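Long-range contacts in beta-glucanase (Podospora anserina, PDB 4LE4), which probably hydrolyses beta-glucans as a fungal member of glycoside hydrolase family 131: residues Tyr97-Met102 and His163-Glu168; Glu114-Phe119 and Gly208-Pro213; Ile169-Gly174 and Thr196-Asn201. All coordinates share one frame; numbering follows the deposited sequence.

In the fold
Interactions 1 and 2 are buried and each pairs antiparallel strands, but in the two different sheets of the fold; interaction 3 lies at the surface, about 18 Å between its centre and that of the chain. Side-chain contacts in interaction 1 are mostly between rings and aliphatic carbons, whereas interaction 2 brings in the charged groups of Glu-114 and Glu-211. The two buried contacts meet where Phe-99 packs on Ala-118, and the phenol of Tyr-167 probably hydrogen-bonds to the carbonyl of Ala-118. Interactions 1 and 3 share strand 163-170, and Tyr-97 touches Ile-169 and Phe-171. In interaction 3 a single backbone bond and a few van der Waals contacts, mostly of one threonine, replace the regular pairing.

Interaction 1 of 3, residues Tyr97-Met102 and His163-Glu168; sequences YHFSLM and HNVAYE
The ring of Phe-99 turns an edge to the face of Tyr-167, with CE1 of Phe-99 3.6 Å from CZ of Tyr-167 and the planes at 68°, an offset edge-to-face pair. One face of the same phenylalanine is taken by Val-165, whose CB sits 3.9 Å from the ring centroid as a CH-pi contact. Phe-99 reaches both neighbours because its CG stands between the backbone N and the carbonyl carbon (chi1 64°). Tyr-167 O lies at the edge of the Tyr-97 ring and Leu-101 O at that of His-163. On the opposite face of the sheet, CB of Ala-166 lies over the His-98 imidazole, 4.1 Å from its centroid.

The strands run antiparallel, and Tyr-97, Phe-99 and Leu-101 each exchange two backbone hydrogen bonds with Tyr-167, Val-165 and His-163; His-163 N to Leu-101 O is nearly straight at 175°. CA atoms of residues in the non-hydrogen-bonded pairs add CA-H...O contacts, as from Ala-166 CA to Tyr-97 O at 3.1 Å.

Strands 222-233 and 175-182 take the other backbone groups, while the Phe-99 side presents mainly hydrocarbon and ring surface, the Tyr-167 hydroxyl being satisfied by Ala-118 O.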
ATOM      1  N   TYR A  97      -4.715   9.608  -1.567  1.00  8.72           N
ATOM      2  CA  TYR A  97      -4.622   8.245  -1.047  1.00  9.82           C
ATOM      3  C   TYR A  97      -3.342   8.113  -0.235  1.00  9.89           C
ATOM      4  O   TYR A  97      -2.250   8.157  -0.786  1.00 10.09           O
ATOM      5  CB  TYR A  97      -4.582   7.245  -2.193  1.00  9.06           C
ATOM      6  CG  TYR A  97      -5.920   6.913  -2.768  1.00  8.08           C
ATOM      7  CD1 TYR A  97      -6.681   7.893  -3.402  1.00  9.12           C
ATOM      8  CD2 TYR A  97      -6.421   5.613  -2.704  1.00  6.90           C
ATOM      9  CE1 TYR A  97      -7.917   7.567  -3.965  1.00 10.01           C
ATOM     10  CE2 TYR A  97      -7.649   5.280  -3.259  1.00  7.61           C
ATOM     11  CZ  TYR A  97      -8.391   6.265  -3.893  1.00  9.46           C
ATOM     12  OH  TYR A  97      -9.589   5.916  -4.500  1.00 10.27           O
ATOM     13  N   HIS A  98      -3.481   7.945   1.072  1.00  9.28           N
ATOM     14  CA  HIS A  98      -2.330   7.854   1.968  1.00  9.41           C
ATOM     15  C   HIS A  98      -1.937   6.442   2.396  1.00  7.89           C
ATOM     16  O   HIS A  98      -2.765   5.541   2.501  1.00  9.24           O
ATOM     17  CB  HIS A  98      -2.615   8.558   3.305  1.00  9.04           C
ATOM     18  CG  HIS A  98      -2.670  10.051   3.258  1.00  9.84           C
ATOM     19  ND1 HIS A  98      -3.819  10.753   2.949  1.00 13.26           N
ATOM     20  CD2 HIS A  98      -1.735  10.978   3.574  1.00  8.30           C
ATOM     21  CE1 HIS A  98      -3.585  12.050   3.070  1.00 10.74           C
ATOM     22  NE2 HIS A  98      -2.329  12.211   3.452  1.00 15.92           N
ATOM     23  N   PHE A  99      -0.651   6.277   2.679  1.00  9.26           N
ATOM     24  CA  PHE A  99      -0.124   5.029   3.246  1.00  9.08           C
ATOM     25  C   PHE A  99       1.336   5.193   3.593  1.00  7.98           C
ATOM     26  O   PHE A  99       2.028   6.016   3.008  1.00  6.87           O
ATOM     27  CB  PHE A  99      -0.331   3.787   2.362  1.00  7.50           C
ATOM     28  CG  PHE A  99       0.400   3.830   1.027  1.00  9.57           C
ATOM     29  CD1 PHE A  99      -0.139   4.538  -0.028  1.00  8.11           C
ATOM     30  CD2 PHE A  99       1.629   3.155   0.844  1.00  7.22           C
ATOM     31  CE1 PHE A  99       0.511   4.602  -1.263  1.00  7.98           C
ATOM     32  CE2 PHE A  99       2.300   3.214  -0.423  1.00  9.65           C
ATOM     33  CZ  PHE A  99       1.728   3.939  -1.462  1.00  5.83           C
ATOM     34  N   SER A 100       1.796   4.428   4.583  1.00  6.92           N
ATOM     35  CA  SER A 100       3.192   4.468   4.975  1.00  4.69           C
ATOM     36  C   SER A 100       3.634   2.998   4.844  1.00  3.51           C
ATOM     37  O   SER A 100       2.880   2.090   5.142  1.00  6.39           O
ATOM     38  CB  SER A 100       3.349   5.005   6.403  1.00  6.60           C
ATOM     39  OG  SER A 100       2.876   6.360   6.495  1.00  8.92           O
ATOM     40  N   LEU A 101       4.852   2.800   4.359  1.00  5.81           N
ATOM     41  CA  LEU A 101       5.406   1.476   4.098  1.00  6.98           C
ATOM     42  C   LEU A 101       6.847   1.350   4.582  1.00  5.35           C
ATOM     43  O   LEU A 101       7.615   2.288   4.463  1.00  8.28           O
ATOM     44  CB  LEU A 101       5.379   1.266   2.578  1.00  7.98           C
ATOM     45  CG  LEU A 101       5.962  -0.025   2.008  1.00  7.21           C
ATOM     46  CD1 LEU A 101       5.065  -1.205   2.362  1.00  9.72           C
ATOM     47  CD2 LEU A 101       6.059   0.151   0.456  1.00  9.86           C
ATOM     48  N   MET A 102       7.234   0.157   5.043  1.00  7.40           N
ATOM     49  CA  MET A 102       8.624  -0.047   5.507  1.00  7.40           C
ATOM     50  C   MET A 102       8.976  -1.520   5.334  1.00  7.22           C
ATOM     51  O   MET A 102       8.100  -2.389   5.360  1.00  6.97           O
ATOM     52  CB  MET A 102       8.725   0.353   7.007  1.00  9.66           C
ATOM     53  CG  MET A 102      10.073   0.118   7.732  1.00 10.86           C
ATOM     54  SD  MET A 102      10.213  -1.595   8.380  1.00 11.92           S
ATOM     55  CE  MET A 102       9.149  -1.500   9.890  1.00  9.53           C
ATOM     56  N   HIS A 163       8.427   5.012   4.613  1.00  9.55           N
ATOM     57  CA  HIS A 163       8.103   5.852   3.475  1.00 10.67           C
ATOM     58  C   HIS A 163       6.646   6.203   3.554  1.00  6.71           C
ATOM     59  O   HIS A 163       5.783   5.327   3.478  1.00  9.57           O
ATOM     60  CB  HIS A 163       8.360   5.103   2.160  1.00  9.91           C
ATOM     61  CG  HIS A 163       9.813   4.955   1.850  1.00 10.95           C
ATOM     62  ND1 HIS A 163      10.503   5.870   1.086  1.00 10.56           N
ATOM     63  CD2 HIS A 163      10.718   4.032   2.250  1.00 10.45           C
ATOM     64  CE1 HIS A 163      11.778   5.518   1.029  1.00 13.50           C
ATOM     65  NE2 HIS A 163      11.936   4.405   1.729  1.00 10.23           N
ATOM     66  N   ASN A 164       6.368   7.491   3.687  1.00  8.07           N
ATOM     67  CA  ASN A 164       4.985   7.969   3.776  1.00  6.48           C
ATOM     68  C   ASN A 164       4.634   8.519   2.394  1.00  6.21           C
ATOM     69  O   ASN A 164       5.368   9.319   1.853  1.00  7.19           O
ATOM     70  CB  ASN A 164       4.923   9.089   4.822  1.00  7.02           C
ATOM     71  CG  ASN A 164       5.691   8.724   6.105  1.00  9.15           C
ATOM     72  OD1 ASN A 164       6.709   9.358   6.470  1.00 11.50           O
ATOM     73  ND2 ASN A 164       5.229   7.699   6.762  1.00  6.03           N
ATOM     74  N   VAL A 165       3.503   8.100   1.853  1.00  6.00           N
ATOM     75  CA  VAL A 165       3.094   8.482   0.501  1.00  7.84           C
ATOM     76  C   VAL A 165       1.642   8.975   0.455  1.00  9.77           C
ATOM     77  O   VAL A 165       0.811   8.591   1.292  1.00  8.83           O
ATOM     78  CB  VAL A 165       3.118   7.223  -0.424  1.00  9.78           C
ATOM     79  CG1 VAL A 165       2.531   7.541  -1.828  1.00 13.09           C
ATOM     80  CG2 VAL A 165       4.538   6.661  -0.522  1.00  9.81           C
ATOM     81  N   ALA A 166       1.372   9.895  -0.467  1.00  8.11           N
ATOM     82  CA  ALA A 166       0.003  10.253  -0.740  1.00  9.19           C
ATOM     83  C   ALA A 166      -0.086  10.370  -2.261  1.00  7.59           C
ATOM     84  O   ALA A 166       0.697  11.109  -2.871  1.00  8.87           O
ATOM     85  CB  ALA A 166      -0.409  11.571  -0.083  1.00 10.58           C
ATOM     86  N   TYR A 167      -0.982   9.592  -2.881  1.00  7.76           N
ATOM     87  CA  TYR A 167      -1.204   9.733  -4.332  1.00  7.29           C
ATOM     88  C   TYR A 167      -2.235  10.873  -4.416  1.00  8.53           C
ATOM     89  O   TYR A 167      -3.263  10.779  -3.775  1.00 10.27           O
ATOM     90  CB  TYR A 167      -1.909   8.528  -4.934  1.00  7.52           C
ATOM     91  CG  TYR A 167      -1.204   7.211  -4.840  1.00  7.59           C
ATOM     92  CD1 TYR A 167       0.176   7.132  -4.943  1.00  7.50           C
ATOM     93  CD2 TYR A 167      -1.940   6.026  -4.728  1.00  9.06           C
ATOM     94  CE1 TYR A 167       0.820   5.887  -4.945  1.00  9.47           C
ATOM     95  CE2 TYR A 167      -1.314   4.776  -4.726  1.00  8.02           C
ATOM     96  CZ  TYR A 167       0.073   4.714  -4.837  1.00  9.28           C
ATOM     97  OH  TYR A 167       0.717   3.479  -4.851  1.00  8.32           O
ATOM     98  N   GLU A 168      -1.941  11.926  -5.167  1.00 10.58           N
ATOM     99  CA  GLU A 168      -2.877  13.048  -5.359  1.00 10.85           C
ATOM    100  C   GLU A 168      -3.577  12.687  -6.668  1.00 10.76           C
ATOM    101  O   GLU A 168      -3.013  12.842  -7.755  1.00  9.93           O
ATOM    102  CB  GLU A 168      -2.097  14.358  -5.520  1.00 11.23           C
ATOM    103  CG  GLU A 168      -3.007  15.527  -5.959  1.00 14.73           C
ATOM    104  CD  GLU A 168      -2.331  16.885  -5.979  1.00 18.15           C
ATOM    105  OE1 GLU A 168      -1.093  16.969  -5.873  1.00 19.33           O
ATOM    106  OE2 GLU A 168      -3.064  17.892  -6.117  1.00 23.75           O
TER

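Interaction 2 of 3, residues Glu114-Phe119 and Gly208-Pro213; sequences EHQIAF and GVLELP
Strands 115-117 and 209-211 run antiparallel at 164°, joined by backbone bonds in both directions between Gln-116 and Leu-210 and extended by Leu-212 N to Glu-114 O and by Ala-118 N to Gly-208 O.

On the sheet face that carries His-115, Val-209 and Glu-211, the extended Glu-211 runs alongside the imidazole and lays its CG over one ring face, 3.9 Å from the centroid, while Val-209 CG1 meets the ring edge 3.8 Å from CD2. NE2 of His-115 is 3.0 Å from Glu-211 OE2, yet the angle is too poor for a hydrogen bond. This NE2 bonds to Glu-222 OE1 instead, and Glu-211 forms a salt bridge with Arg-78.

On the other face Gln-116 and Leu-210 lie side by side, and residues flanking the paired ones join them. Gln-116 NE2 donates to Glu-114 OE2 at 2.8 Å, from above the carboxylate plane; Lys-128 is a second partner of that carboxylate. Leu-212 crosses the Glu-114 side chain, CD2 3.5 Å from OE1, and Leu-210 CB meets Phe-119 CE1 at 3.7 Å.

Both segments turn a corner, at Ala-118 and at Gly-208, and Ile-117 and Val-209 pack on Trp-226 of the facing sheet, as expected of the beta-sandwich of the concanavalin clan.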
ATOM      1  N   GLU A 114       9.747  -8.824  -9.292  1.00  9.57           N
ATOM      2  CA  GLU A 114       8.968  -7.594  -9.322  1.00  9.59           C
ATOM      3  C   GLU A 114       7.831  -7.627  -8.296  1.00  8.29           C
ATOM      4  O   GLU A 114       7.140  -8.631  -8.155  1.00  9.77           O
ATOM      5  CB  GLU A 114       8.400  -7.374 -10.726  1.00 10.24           C
ATOM      6  CG  GLU A 114       7.390  -6.215 -10.820  1.00 12.47           C
ATOM      7  CD  GLU A 114       6.910  -5.957 -12.269  1.00 17.02           C
ATOM      8  OE1 GLU A 114       7.509  -6.492 -13.236  1.00 20.37           O
ATOM      9  OE2 GLU A 114       5.939  -5.204 -12.439  1.00 15.57           O
ATOM     10  N   HIS A 115       7.651  -6.517  -7.575  1.00 10.57           N
ATOM     11  CA  HIS A 115       6.559  -6.402  -6.611  1.00  9.02           C
ATOM     12  C   HIS A 115       5.764  -5.199  -7.054  1.00  8.41           C
ATOM     13  O   HIS A 115       6.347  -4.216  -7.507  1.00  8.28           O
ATOM     14  CB  HIS A 115       7.071  -6.115  -5.193  1.00  8.72           C
ATOM     15  CG  HIS A 115       7.864  -7.240  -4.600  1.00 10.63           C
ATOM     16  ND1 HIS A 115       9.113  -7.598  -5.068  1.00 11.65           N
ATOM     17  CD2 HIS A 115       7.597  -8.068  -3.566  1.00 11.93           C
ATOM     18  CE1 HIS A 115       9.582  -8.601  -4.340  1.00 10.77           C
ATOM     19  NE2 HIS A 115       8.680  -8.904  -3.423  1.00 12.99           N
ATOM     20  N   GLN A 116       4.450  -5.317  -6.947  1.00  9.01           N
ATOM     21  CA  GLN A 116       3.507  -4.235  -7.271  1.00  9.67           C
ATOM     22  C   GLN A 116       2.838  -3.993  -5.910  1.00  8.06           C
ATOM     23  O   GLN A 116       2.300  -4.908  -5.316  1.00  8.25           O
ATOM     24  CB  GLN A 116       2.535  -4.707  -8.347  1.00 10.61           C
ATOM     25  CG  GLN A 116       3.288  -4.795  -9.711  1.00 14.00           C
ATOM     26  CD  GLN A 116       2.584  -5.638 -10.751  1.00 13.37           C
ATOM     27  OE1 GLN A 116       1.414  -5.969 -10.604  1.00 15.17           O
ATOM     28  NE2 GLN A 116       3.301  -5.984 -11.821  1.00 13.10           N
ATOM     29  N   ILE A 117       2.869  -2.743  -5.467  1.00  8.29           N
ATOM     30  CA  ILE A 117       2.428  -2.363  -4.128  1.00  7.29           C
ATOM     31  C   ILE A 117       1.422  -1.224  -4.100  1.00  6.82           C
ATOM     32  O   ILE A 117       1.620  -0.224  -4.786  1.00  9.07           O
ATOM     33  CB  ILE A 117       3.690  -1.917  -3.348  1.00  6.80           C
ATOM     34  CG1 ILE A 117       4.745  -3.055  -3.403  1.00  7.56           C
ATOM     35  CG2 ILE A 117       3.338  -1.564  -1.911  1.00  7.56           C
ATOM     36  CD1 ILE A 117       6.180  -2.628  -3.085  1.00 10.96           C
ATOM     37  N   ALA A 118       0.374  -1.338  -3.282  1.00  6.75           N
ATOM     38  CA  ALA A 118      -0.611  -0.229  -3.175  1.00  6.62           C
ATOM     39  C   ALA A 118      -1.100   0.201  -4.578  1.00  6.46           C
ATOM     40  O   ALA A 118      -1.175   1.394  -4.922  1.00  9.34           O
ATOM     41  CB  ALA A 118       0.030   0.936  -2.478  1.00  5.37           C
ATOM     42  N   PHE A 119      -1.473  -0.788  -5.361  1.00  8.78           N
ATOM     43  CA  PHE A 119      -1.885  -0.554  -6.745  1.00  9.24           C
ATOM     44  C   PHE A 119      -3.363  -0.573  -6.993  1.00  8.25           C
ATOM     45  O   PHE A 119      -4.117  -1.238  -6.267  1.00  7.28           O
ATOM     46  CB  PHE A 119      -1.235  -1.629  -7.654  1.00  9.68           C
ATOM     47  CG  PHE A 119      -1.643  -3.076  -7.314  1.00 10.59           C
ATOM     48  CD1 PHE A 119      -0.890  -3.843  -6.408  1.00 10.53           C
ATOM     49  CD2 PHE A 119      -2.749  -3.659  -7.923  1.00  9.11           C
ATOM     50  CE1 PHE A 119      -1.248  -5.180  -6.129  1.00 11.96           C
ATOM     51  CE2 PHE A 119      -3.122  -4.992  -7.658  1.00 11.48           C
ATOM     52  CZ  PHE A 119      -2.371  -5.755  -6.758  1.00 10.60           C
ATOM     53  N   GLY A 208      -1.642  -3.616  -0.208  1.00  9.63           N
ATOM     54  CA  GLY A 208      -0.941  -4.854   0.009  1.00  7.54           C
ATOM     55  C   GLY A 208       0.088  -5.026  -1.073  1.00  9.16           C
ATOM     56  O   GLY A 208       0.491  -4.046  -1.702  1.00 10.91           O
ATOM     57  N   VAL A 209       0.473  -6.274  -1.322  1.00  9.90           N
ATOM     58  CA  VAL A 209       1.551  -6.595  -2.243  1.00  9.17           C
ATOM     59  C   VAL A 209       1.291  -7.777  -3.149  1.00  9.92           C
ATOM     60  O   VAL A 209       0.735  -8.791  -2.750  1.00  9.18           O
ATOM     61  CB  VAL A 209       2.860  -6.948  -1.450  1.00 10.02           C
ATOM     62  CG1 VAL A 209       4.071  -7.072  -2.448  1.00 12.57           C
ATOM     63  CG2 VAL A 209       3.144  -5.917  -0.367  1.00 13.07           C
ATOM     64  N   LEU A 210       1.747  -7.631  -4.387  1.00 10.24           N
ATOM     65  CA  LEU A 210       1.655  -8.672  -5.395  1.00 10.67           C
ATOM     66  C   LEU A 210       3.111  -8.881  -5.833  1.00  8.44           C
ATOM     67  O   LEU A 210       3.827  -7.916  -6.057  1.00 10.22           O
ATOM     68  CB  LEU A 210       0.782  -8.192  -6.570  1.00  9.72           C
ATOM     69  CG  LEU A 210       0.485  -9.112  -7.761  1.00 12.38           C
ATOM     70  CD1 LEU A 210      -0.695  -8.600  -8.552  1.00 13.62           C
ATOM     71  CD2 LEU A 210       1.709  -9.150  -8.648  1.00 11.99           C
ATOM     72  N   GLU A 211       3.565 -10.135  -5.913  1.00  7.74           N
ATOM     73  CA  GLU A 211       4.942 -10.393  -6.338  1.00 10.40           C
ATOM     74  C   GLU A 211       4.935 -11.348  -7.532  1.00 11.51           C
ATOM     75  O   GLU A 211       4.347 -12.425  -7.465  1.00 12.47           O
ATOM     76  CB  GLU A 211       5.762 -11.036  -5.206  1.00 10.84           C
ATOM     77  CG  GLU A 211       7.221 -11.411  -5.577  1.00  8.70           C
ATOM     78  CD  GLU A 211       7.988 -12.059  -4.417  1.00 10.32           C
ATOM     79  OE1 GLU A 211       7.411 -12.890  -3.697  1.00 13.30           O
ATOM     80  OE2 GLU A 211       9.166 -11.731  -4.213  1.00 10.04           O
ATOM     81  N   LEU A 212       5.582 -10.962  -8.623  1.00 13.50           N
ATOM     82  CA  LEU A 212       5.618 -11.838  -9.798  1.00 12.35           C
ATOM     83  C   LEU A 212       6.678 -12.916  -9.646  1.00 13.00           C
ATOM     84  O   LEU A 212       7.662 -12.725  -8.949  1.00 14.67           O
ATOM     85  CB  LEU A 212       5.955 -11.041 -11.057  1.00 15.42           C
ATOM     86  CG  LEU A 212       5.009  -9.934 -11.543  1.00 16.91           C
ATOM     87  CD1 LEU A 212       4.963  -8.808 -10.538  1.00 20.59           C
ATOM     88  CD2 LEU A 212       5.538  -9.383 -12.876  1.00 19.77           C
ATOM     89  N   PRO A 213       6.481 -14.078 -10.278  1.00 13.17           N
ATOM     90  CA  PRO A 213       7.499 -15.128 -10.176  1.00 13.31           C
ATOM     91  C   PRO A 213       8.629 -14.746 -11.137  1.00 14.62           C
ATOM     92  O   PRO A 213       8.458 -13.873 -11.989  1.00 14.34           O
ATOM     93  CB  PRO A 213       6.765 -16.369 -10.667  1.00 12.81           C
ATOM     94  CG  PRO A 213       5.890 -15.807 -11.762  1.00 14.34           C
ATOM     95  CD  PRO A 213       5.341 -14.515 -11.112  1.00 13.05           C
TER
HETATM   96  O   HOH W   1       9.658 -10.738 -11.478  1.00 18.64           O

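Interaction 3 of 3, residues Ile169-Gly174 and Thr196-Asn201; sequences IDFAAG and TSTSSN
Thr-198 enters the bend of segment 169-174 and makes most of the van der Waals contacts here. Its methyl CG2 lies 3.4 Å from CA of Gly-174 and also approaches the carbonyl oxygen of Phe-171. Its hydroxyl is set against the phenylalanine ring, with OG1 3.3 Å from CD1 of Phe-171, and CG2 of Ile-169 approaches that oxygen as well. Both branches are placed by one torsion: with OG1 opposite the backbone N (chi1 -164°), the methyl falls between N and the carbonyl carbon and faces the glycine. Further along the loop, CB of Ser-200 is 4.0 Å from CE1 of Phe-171, while its hydroxyl bonds to Asp-204 and to the backbone N of Gly-202.

Hydrogen bonding across the contact is limited to the backbone. Thr-196 N donates to Gly-174 O at 3.2 Å, from above the carbonyl plane. The two carbonyl oxygens of Gly-174 and Thr-196 also come close, an unfavourable approach of two acceptors.

Polar contacts within the bend probably hold its shape. Asp-170 OD1 accepts from Ala-172 N at 3.0 Å, an Asx turn, and weakly from Ala-173 N, and Gly-174 N returns to Asp-170 O. Gly-174 has a positive phi (74°), a conformation glycine takes easily, where the bend closes. Ile-169 CG2 sits over the centre of the Phe-171 ring, and Phe-124 packs against both segments, touching Ile-169 and Phe-171 on one and Thr-196 and Thr-198 on the other.

The bend links strands 163-170 and 175-182, and segment 196-201 leaves strand 188-195. Chemically the join is modest: van der Waals contacts of Thr-198, through its methyl and its hydroxyl oxygen, carry it, one bond ties the backbones, and the buried Thr-198 hydroxyl has no hydrogen-bond partner in the model, which probably costs some stability.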
ATOM      1  N   ILE A 169      -4.797  12.177  -6.578  1.00 11.34           N
ATOM      2  CA  ILE A 169      -5.453  11.745  -7.787  1.00 11.04           C
ATOM      3  C   ILE A 169      -6.625  12.661  -8.157  1.00 12.17           C
ATOM      4  O   ILE A 169      -7.469  12.947  -7.317  1.00 14.51           O
ATOM      5  CB  ILE A 169      -5.980  10.300  -7.613  1.00 10.49           C
ATOM      6  CG1 ILE A 169      -4.843   9.398  -7.075  1.00 10.98           C
ATOM      7  CG2 ILE A 169      -6.528   9.769  -8.963  1.00 12.23           C
ATOM      8  CD1 ILE A 169      -5.203   7.946  -6.932  1.00  9.95           C
ATOM      9  N   ASP A 170      -6.649  13.118  -9.400  1.00 12.79           N
ATOM     10  CA  ASP A 170      -7.780  13.917  -9.873  1.00 16.09           C
ATOM     11  C   ASP A 170      -8.468  12.999 -10.863  1.00 15.14           C
ATOM     12  O   ASP A 170      -8.027  12.888 -12.012  1.00 15.62           O
ATOM     13  CB  ASP A 170      -7.327  15.188 -10.597  1.00 17.44           C
ATOM     14  CG  ASP A 170      -8.503  16.127 -10.901  1.00 21.36           C
ATOM     15  OD1 ASP A 170      -9.649  15.631 -11.005  1.00 21.32           O
ATOM     16  OD2 ASP A 170      -8.277  17.350 -11.031  1.00 21.43           O
ATOM     17  N   PHE A 171      -9.535  12.332 -10.434  1.00 15.03           N
ATOM     18  CA  PHE A 171     -10.238  11.403 -11.311  1.00 14.83           C
ATOM     19  C   PHE A 171     -11.015  12.092 -12.444  1.00 18.17           C
ATOM     20  O   PHE A 171     -11.422  11.449 -13.400  1.00 17.92           O
ATOM     21  CB  PHE A 171     -11.181  10.539 -10.489  1.00 16.30           C
ATOM     22  CG  PHE A 171     -10.481   9.559  -9.594  1.00 14.82           C
ATOM     23  CD1 PHE A 171     -10.066   8.319 -10.088  1.00 15.87           C
ATOM     24  CD2 PHE A 171     -10.251   9.862  -8.257  1.00 13.23           C
ATOM     25  CE1 PHE A 171      -9.425   7.384  -9.258  1.00 15.04           C
ATOM     26  CE2 PHE A 171      -9.617   8.943  -7.411  1.00 15.81           C
ATOM     27  CZ  PHE A 171      -9.199   7.688  -7.921  1.00 13.86           C
ATOM     28  N   ALA A 172     -11.208  13.398 -12.331  1.00 18.97           N
ATOM     29  CA  ALA A 172     -11.933  14.126 -13.372  1.00 21.03           C
ATOM     30  C   ALA A 172     -10.978  14.499 -14.496  1.00 21.39           C
ATOM     31  O   ALA A 172     -11.292  14.320 -15.671  1.00 25.26           O
ATOM     32  CB  ALA A 172     -12.581  15.367 -12.787  1.00 20.63           C
ATOM     33  N   ALA A 173      -9.801  14.988 -14.137  1.00 21.35           N
ATOM     34  CA  ALA A 173      -8.793  15.371 -15.108  1.00 20.26           C
ATOM     35  C   ALA A 173      -7.962  14.180 -15.588  1.00 20.39           C
ATOM     36  O   ALA A 173      -7.321  14.244 -16.639  1.00 18.54           O
ATOM     37  CB  ALA A 173      -7.871  16.387 -14.493  1.00 22.10           C
ATOM     38  N   GLY A 174      -7.958  13.098 -14.813  1.00 19.05           N
ATOM     39  CA  GLY A 174      -7.145  11.959 -15.210  1.00 18.54           C
ATOM     40  C   GLY A 174      -5.671  12.232 -14.979  1.00 16.90           C
ATOM     41  O   GLY A 174      -4.842  12.084 -15.884  1.00 16.80           O
ATOM     42  N   THR A 196      -2.754  10.070 -17.129  1.00 17.13           N
ATOM     43  CA  THR A 196      -2.877   8.644 -17.395  1.00 17.58           C
ATOM     44  C   THR A 196      -4.358   8.315 -17.350  1.00 16.01           C
ATOM     45  O   THR A 196      -5.150   9.144 -16.933  1.00 16.31           O
ATOM     46  CB  THR A 196      -2.110   7.770 -16.328  1.00 19.38           C
ATOM     47  OG1 THR A 196      -1.888   6.450 -16.852  1.00 22.30           O
ATOM     48  CG2 THR A 196      -2.905   7.645 -15.049  1.00 17.20           C
ATOM     49  N   SER A 197      -4.736   7.114 -17.781  1.00 18.84           N
ATOM     50  CA  SER A 197      -6.144   6.693 -17.733  1.00 21.44           C
ATOM     51  C   SER A 197      -6.472   6.332 -16.298  1.00 22.56           C
ATOM     52  O   SER A 197      -6.037   5.287 -15.795  1.00 22.07           O
ATOM     53  CB  SER A 197      -6.401   5.443 -18.583  1.00 21.81           C
ATOM     54  OG  SER A 197      -6.351   5.731 -19.963  1.00 28.23           O
ATOM     55  N   THR A 198      -7.227   7.196 -15.641  1.00 22.63           N
ATOM     56  CA  THR A 198      -7.602   6.950 -14.280  1.00 27.57           C
ATOM     57  C   THR A 198      -9.028   6.433 -14.382  1.00 31.61           C
ATOM     58  O   THR A 198      -9.967   7.187 -14.630  1.00 36.76           O
ATOM     59  CB  THR A 198      -7.492   8.255 -13.471  1.00 27.20           C
ATOM     60  OG1 THR A 198      -7.505   7.943 -12.080  1.00 32.16           O
ATOM     61  CG2 THR A 198      -8.611   9.204 -13.789  1.00 22.58           C
ATOM     62  N   SER A 199      -9.184   5.129 -14.285  1.00 33.01           N
ATOM     63  CA  SER A 199     -10.509   4.530 -14.386  1.00 33.50           C
ATOM     64  C   SER A 199     -10.576   3.649 -13.160  1.00 33.91           C
ATOM     65  O   SER A 199      -9.703   2.813 -12.942  1.00 33.81           O
ATOM     66  CB  SER A 199     -10.622   3.697 -15.671  1.00 34.01           C
ATOM     67  OG  SER A 199     -11.964   3.304 -15.946  1.00 31.26           O
ATOM     68  N   SER A 200     -11.592   3.859 -12.337  1.00 35.85           N
ATOM     69  CA  SER A 200     -11.725   3.080 -11.115  1.00 36.31           C
ATOM     70  C   SER A 200     -13.165   3.042 -10.683  1.00 37.31           C
ATOM     71  O   SER A 200     -13.904   3.988 -10.935  1.00 37.48           O
ATOM     72  CB  SER A 200     -10.883   3.715 -10.004  1.00 36.44           C
ATOM     73  OG  SER A 200     -11.151   3.136  -8.736  1.00 35.27           O
ATOM     74  N   ASN A 201     -13.562   1.948 -10.035  1.00 38.19           N
ATOM     75  CA  ASN A 201     -14.930   1.816  -9.516  1.00 38.10           C
ATOM     76  C   ASN A 201     -14.943   2.167  -8.030  1.00 37.04           C
ATOM     77  O   ASN A 201     -15.999   2.145  -7.400  1.00 38.07           O
ATOM     78  CB  ASN A 201     -15.424   0.394  -9.587  1.00 38.60           C
ATOM     79  CG  ASN A 201     -15.061  -0.377  -8.335  1.00 40.23           C
ATOM     80  OD1 ASN A 201     -15.921  -0.704  -7.517  1.00 41.53           O
ATOM     81  ND2 ASN A 201     -13.774  -0.634  -8.161  1.00 37.58           N
TER